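Long-range contact in lipolytic protein G-D-S-L family (Chitinophaga pinensis, PDB 4Q7Q), which is probably a lipase or acylhydrolase of the SGNH hydrolase clan, hydrolysing ester bonds of a substrate not yet identified: residues Gly53-Ser65 with Gly100-Ile112. Residues are numbered along the deposited sequence; the frame is centred on the assembly and turned at random.
Sequences GWTSGGIAGNIDS and GNTTVYGSFRIII. With FMT (formic acid), chain E.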
loop_
_atom_site.group_PDB
_atom_site.type_symbol
_atom_site.label_atom_id
_atom_site.label_comp_id
_atom_site.label_asym_id
_atom_site.label_seq_id
_atom_site.Cartn_x
_atom_site.Cartn_y
_atom_site.Cartn_z
ATOM N N GLY A 53 8.111 -4.100 -3.574
ATOM C CA GLY A 53 8.276 -3.376 -4.813
ATOM C C GLY A 53 7.376 -3.802 -5.951
ATOM O O GLY A 53 7.454 -3.226 -7.027
ATOM N N TRP A 54 6.536 -4.809 -5.737
ATOM C CA TRP A 54 5.760 -5.349 -6.852
ATOM C C TRP A 54 4.505 -4.549 -7.176
ATOM O O TRP A 54 3.862 -3.960 -6.300
ATOM C CB TRP A 54 5.348 -6.803 -6.598
ATOM C CG TRP A 54 6.447 -7.819 -6.684
ATOM C CD1 TRP A 54 7.772 -7.652 -6.369
ATOM C CD2 TRP A 54 6.299 -9.185 -7.076
ATOM N NE1 TRP A 54 8.453 -8.842 -6.560
ATOM C CE2 TRP A 54 7.567 -9.795 -6.990
ATOM C CE3 TRP A 54 5.215 -9.952 -7.507
ATOM C CZ2 TRP A 54 7.778 -11.130 -7.309
ATOM C CZ3 TRP A 54 5.427 -11.284 -7.822
ATOM C CH2 TRP A 54 6.699 -11.853 -7.734
ATOM N N THR A 55 4.131 -4.594 -8.448
ATOM C CA THR A 55 2.860 -4.049 -8.903
ATOM C C THR A 55 1.801 -5.157 -8.889
ATOM O O THR A 55 2.129 -6.346 -8.758
ATOM C CB THR A 55 2.969 -3.528 -10.334
ATOM O OG1 THR A 55 3.295 -4.625 -11.195
ATOM C CG2 THR A 55 4.056 -2.458 -10.436
ATOM N N SER A 56 0.534 -4.782 -9.046
ATOM C CA SER A 56 -0.491 -5.801 -9.258
ATOM C C SER A 56 -0.200 -6.598 -10.534
ATOM O O SER A 56 -0.551 -7.775 -10.635
ATOM C CB SER A 56 -1.899 -5.203 -9.298
ATOM O OG SER A 56 -2.115 -4.457 -10.483
ATOM N N GLY A 57 0.445 -5.948 -11.498
ATOM C CA GLY A 57 0.886 -6.612 -12.717
ATOM C C GLY A 57 1.886 -7.725 -12.441
ATOM O O GLY A 57 1.784 -8.812 -13.014
ATOM N N GLY A 58 2.860 -7.466 -11.571
ATOM C CA GLY A 58 3.819 -8.490 -11.180
ATOM C C GLY A 58 3.194 -9.636 -10.397
ATOM O O GLY A 58 3.508 -10.814 -10.622
ATOM N N ILE A 59 2.305 -9.294 -9.469
ATOM C CA ILE A 59 1.590 -10.312 -8.716
ATOM C C ILE A 59 0.785 -11.203 -9.673
ATOM O O ILE A 59 0.908 -12.429 -9.646
ATOM C CB ILE A 59 0.662 -9.669 -7.661
ATOM C CG1 ILE A 59 1.484 -8.920 -6.597
ATOM C CG2 ILE A 59 -0.240 -10.716 -7.041
ATOM C CD1 ILE A 59 2.217 -9.820 -5.612
ATOM N N ALA A 60 -0.019 -10.579 -10.531
ATOM C CA ALA A 60 -0.853 -11.311 -11.474
ATOM C C ALA A 60 -0.003 -12.127 -12.444
ATOM O O ALA A 60 -0.330 -13.273 -12.740
ATOM C CB ALA A 60 -1.765 -10.346 -12.235
ATOM N N GLY A 61 1.092 -11.539 -12.924
ATOM C CA GLY A 61 1.950 -12.191 -13.901
ATOM C C GLY A 61 2.686 -13.400 -13.360
ATOM O O GLY A 61 3.137 -14.251 -14.124
ATOM N N ASN A 62 2.814 -13.474 -12.041
ATOM C CA ASN A 62 3.512 -14.582 -11.393
ATOM C C ASN A 62 2.578 -15.380 -10.508
ATOM O O ASN A 62 3.028 -16.122 -9.635
ATOM C CB ASN A 62 4.656 -14.063 -10.518
ATOM C CG ASN A 62 5.822 -13.564 -11.327
ATOM O OD1 ASN A 62 6.663 -14.344 -11.760
ATOM N ND2 ASN A 62 5.887 -12.258 -11.530
ATOM N N ILE A 63 1.282 -15.222 -10.742
ATOM C CA ILE A 63 0.262 -15.682 -9.805
ATOM C C ILE A 63 0.313 -17.180 -9.477
ATOM O O ILE A 63 -0.039 -17.575 -8.369
ATOM C CB ILE A 63 -1.157 -15.261 -10.278
ATOM C CG1 ILE A 63 -2.153 -15.272 -9.118
ATOM C CG2 ILE A 63 -1.635 -16.135 -11.433
ATOM C CD1 ILE A 63 -1.912 -14.226 -8.070
ATOM N N ASP A 64 0.775 -18.005 -10.416
ATOM C CA ASP A 64 0.827 -19.452 -10.202
ATOM C C ASP A 64 2.140 -19.905 -9.563
ATOM O O ASP A 64 2.314 -21.088 -9.271
ATOM C CB ASP A 64 0.596 -20.198 -11.521
ATOM C CG ASP A 64 -0.799 -19.981 -12.074
ATOM O OD1 ASP A 64 -1.751 -19.930 -11.267
ATOM O OD2 ASP A 64 -0.942 -19.865 -13.313
ATOM N N SER A 65 3.044 -18.956 -9.320
ATOM C CA SER A 65 4.387 -19.279 -8.849
ATOM C C SER A 65 4.721 -18.654 -7.499
ATOM O O SER A 65 5.885 -18.615 -7.109
ATOM C CB SER A 65 5.426 -18.839 -9.887
ATOM O OG SER A 65 5.176 -19.445 -11.145
ATOM N N GLY A 100 -5.909 -9.747 -21.229
ATOM C CA GLY A 100 -4.520 -9.875 -20.833
ATOM C C GLY A 100 -4.180 -9.102 -19.573
ATOM O O GLY A 100 -4.969 -8.291 -19.087
ATOM N N ASN A 101 -2.988 -9.364 -19.048
ATOM C CA ASN A 101 -2.484 -8.694 -17.853
ATOM C C ASN A 101 -1.886 -7.327 -18.194
ATOM O O ASN A 101 -0.718 -7.060 -17.927
ATOM C CB ASN A 101 -1.435 -9.591 -17.198
ATOM C CG ASN A 101 -0.954 -9.055 -15.871
ATOM O OD1 ASN A 101 -1.685 -8.341 -15.173
ATOM N ND2 ASN A 101 0.282 -9.389 -15.516
ATOM N N THR A 102 -2.708 -6.458 -18.774
ATOM C CA THR A 102 -2.221 -5.227 -19.390
ATOM C C THR A 102 -2.712 -3.958 -18.708
ATOM O O THR A 102 -2.313 -2.846 -19.087
ATOM C CB THR A 102 -2.690 -5.162 -20.838
ATOM O OG1 THR A 102 -4.123 -5.203 -20.864
ATOM C CG2 THR A 102 -2.143 -6.345 -21.620
ATOM N N THR A 103 -3.604 -4.124 -17.735
ATOM C CA THR A 103 -4.153 -3.010 -16.972
ATOM C C THR A 103 -4.323 -3.474 -15.541
ATOM O O THR A 103 -4.280 -4.679 -15.262
ATOM C CB THR A 103 -5.549 -2.586 -17.475
ATOM O OG1 THR A 103 -6.467 -3.684 -17.332
ATOM C CG2 THR A 103 -5.502 -2.146 -18.932
ATOM N N VAL A 104 -4.549 -2.521 -14.644
ATOM C CA VAL A 104 -4.808 -2.821 -13.241
ATOM C C VAL A 104 -6.083 -3.651 -13.080
ATOM O O VAL A 104 -6.087 -4.669 -12.384
ATOM C CB VAL A 104 -4.870 -1.538 -12.392
ATOM C CG1 VAL A 104 -5.188 -1.877 -10.954
ATOM C CG2 VAL A 104 -3.546 -0.797 -12.489
ATOM N N TYR A 105 -7.161 -3.233 -13.733
ATOM C CA TYR A 105 -8.388 -4.019 -13.720
ATOM C C TYR A 105 -8.137 -5.460 -14.195
ATOM O O TYR A 105 -8.663 -6.413 -13.611
ATOM C CB TYR A 105 -9.434 -3.373 -14.621
ATOM C CG TYR A 105 -10.288 -2.275 -14.009
ATOM C CD1 TYR A 105 -11.392 -2.584 -13.231
ATOM C CD2 TYR A 105 -10.024 -0.933 -14.267
ATOM C CE1 TYR A 105 -12.202 -1.591 -12.709
ATOM C CE2 TYR A 105 -10.833 0.072 -13.751
ATOM C CZ TYR A 105 -11.926 -0.267 -12.972
ATOM O OH TYR A 105 -12.748 0.710 -12.440
ATOM N N GLY A 106 -7.336 -5.619 -15.251
ATOM C CA GLY A 106 -6.963 -6.938 -15.744
ATOM C C GLY A 106 -6.208 -7.768 -14.712
ATOM O O GLY A 106 -6.484 -8.955 -14.530
ATOM N N SER A 107 -5.259 -7.136 -14.025
ATOM C CA SER A 107 -4.475 -7.824 -12.997
ATOM C C SER A 107 -5.369 -8.301 -11.868
ATOM O O SER A 107 -5.177 -9.390 -11.333
ATOM C CB SER A 107 -3.399 -6.903 -12.420
ATOM O OG SER A 107 -2.459 -6.544 -13.413
ATOM N N PHE A 108 -6.339 -7.476 -11.488
ATOM C CA PHE A 108 -7.237 -7.871 -10.412
ATOM C C PHE A 108 -8.127 -9.031 -10.833
ATOM O O PHE A 108 -8.453 -9.886 -10.007
ATOM C CB PHE A 108 -8.043 -6.688 -9.879
ATOM C CG PHE A 108 -7.321 -5.908 -8.816
ATOM C CD1 PHE A 108 -6.247 -5.102 -9.146
ATOM C CD2 PHE A 108 -7.715 -5.988 -7.489
ATOM C CE1 PHE A 108 -5.569 -4.380 -8.164
ATOM C CE2 PHE A 108 -7.048 -5.274 -6.503
ATOM C CZ PHE A 108 -5.972 -4.463 -6.839
ATOM N N ARG A 109 -8.487 -9.080 -12.113
ATOM C CA ARG A 109 -9.230 -10.217 -12.643
ATOM C C ARG A 109 -8.435 -11.510 -12.450
ATOM O O ARG A 109 -8.966 -12.514 -11.964
ATOM C CB ARG A 109 -9.582 -10.007 -14.125
ATOM C CG ARG A 109 -10.128 -11.267 -14.804
ATOM C CD ARG A 109 -10.341 -11.063 -16.309
ATOM N NE ARG A 109 -9.201 -10.389 -16.926
ATOM C CZ ARG A 109 -8.061 -10.988 -17.257
ATOM N NH1 ARG A 109 -7.075 -10.282 -17.794
ATOM N NH2 ARG A 109 -7.901 -12.290 -17.041
ATOM N N ILE A 110 -7.158 -11.470 -12.809
ATOM C CA ILE A 110 -6.270 -12.617 -12.657
ATOM C C ILE A 110 -6.120 -13.029 -11.190
ATOM O O ILE A 110 -6.211 -14.211 -10.850
ATOM C CB ILE A 110 -4.884 -12.303 -13.268
ATOM C CG1 ILE A 110 -5.019 -12.141 -14.783
ATOM C CG2 ILE A 110 -3.860 -13.373 -12.907
ATOM C CD1 ILE A 110 -3.744 -11.700 -15.439
ATOM N N ILE A 111 -5.911 -12.047 -10.318
ATOM C CA ILE A 111 -5.697 -12.319 -8.902
ATOM C C ILE A 111 -6.945 -12.887 -8.233
ATOM O O ILE A 111 -6.877 -13.902 -7.539
ATOM C CB ILE A 111 -5.236 -11.058 -8.151
ATOM C CG1 ILE A 111 -3.856 -10.629 -8.650
ATOM C CG2 ILE A 111 -5.205 -11.305 -6.646
ATOM C CD1 ILE A 111 -3.491 -9.190 -8.298
ATOM N N ILE A 112 -8.088 -12.251 -8.454
ATOM C CA ILE A 112 -9.325 -12.730 -7.844
ATOM C C ILE A 112 -9.712 -14.103 -8.395
ATOM O O ILE A 112 -10.194 -14.965 -7.657
ATOM C CB ILE A 112 -10.462 -11.701 -7.995
ATOM C CG1 ILE A 112 -10.174 -10.509 -7.080
ATOM C CG2 ILE A 112 -11.814 -12.324 -7.653
ATOM C CD1 ILE A 112 -11.019 -9.296 -7.368
HETATM C C FMT E . 6.177 -9.588 -14.135
HETATM O O1 FMT E . 4.965 -9.820 -14.192
HETATM O O2 FMT E . 6.883 -9.655 -13.117
#
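The N101 amide points ND2 at helix 56-61 and donates to G57 O at 3.0 Å, with that oxygen 3° out of the amide plane. The F108 ring meets S56 CB obliquely, at CE1, and has V104 O in plane at its edge. The contact packs two helices of the GDSL (SGNH) hydrolase fold, which is built round a parallel sheet. Helix 56-61 follows strand 44-50 and lies against the start of helix 104-118, with the axes of the two segments at 36°.

G57 O also accepts the helical bond from G61 N, so two donors share it. CG of N101 stands anti to the backbone N (chi1 -174°), which carries the amide across to helix 56-61. Its other end is fixed too: S107 OG donates to N101 OD1 at 2.6 Å, almost in line with the side-chain C=O. R87 also binds S107 OG. With an alanine here, G57 O would probably lose its second donor, and S107 OG this acceptor.

A60 and S107 have the nearest CA atoms of the two segments, 5.3 Å apart, consistent with the small side chain of A60. A60 CB packs on helix 104-118, 3.7 Å from S107 O and beside I110 CG2. The methyls of I63 and I110 meet through their CG2 atoms. I111 packs against I59 and I63: its CD1 meets I59 CG2, and its CG1 touches I63 CD1. S56 OG bonds to D82, a link to helix 80-85, while S56 OG packs 3.4 Å from S107 CB.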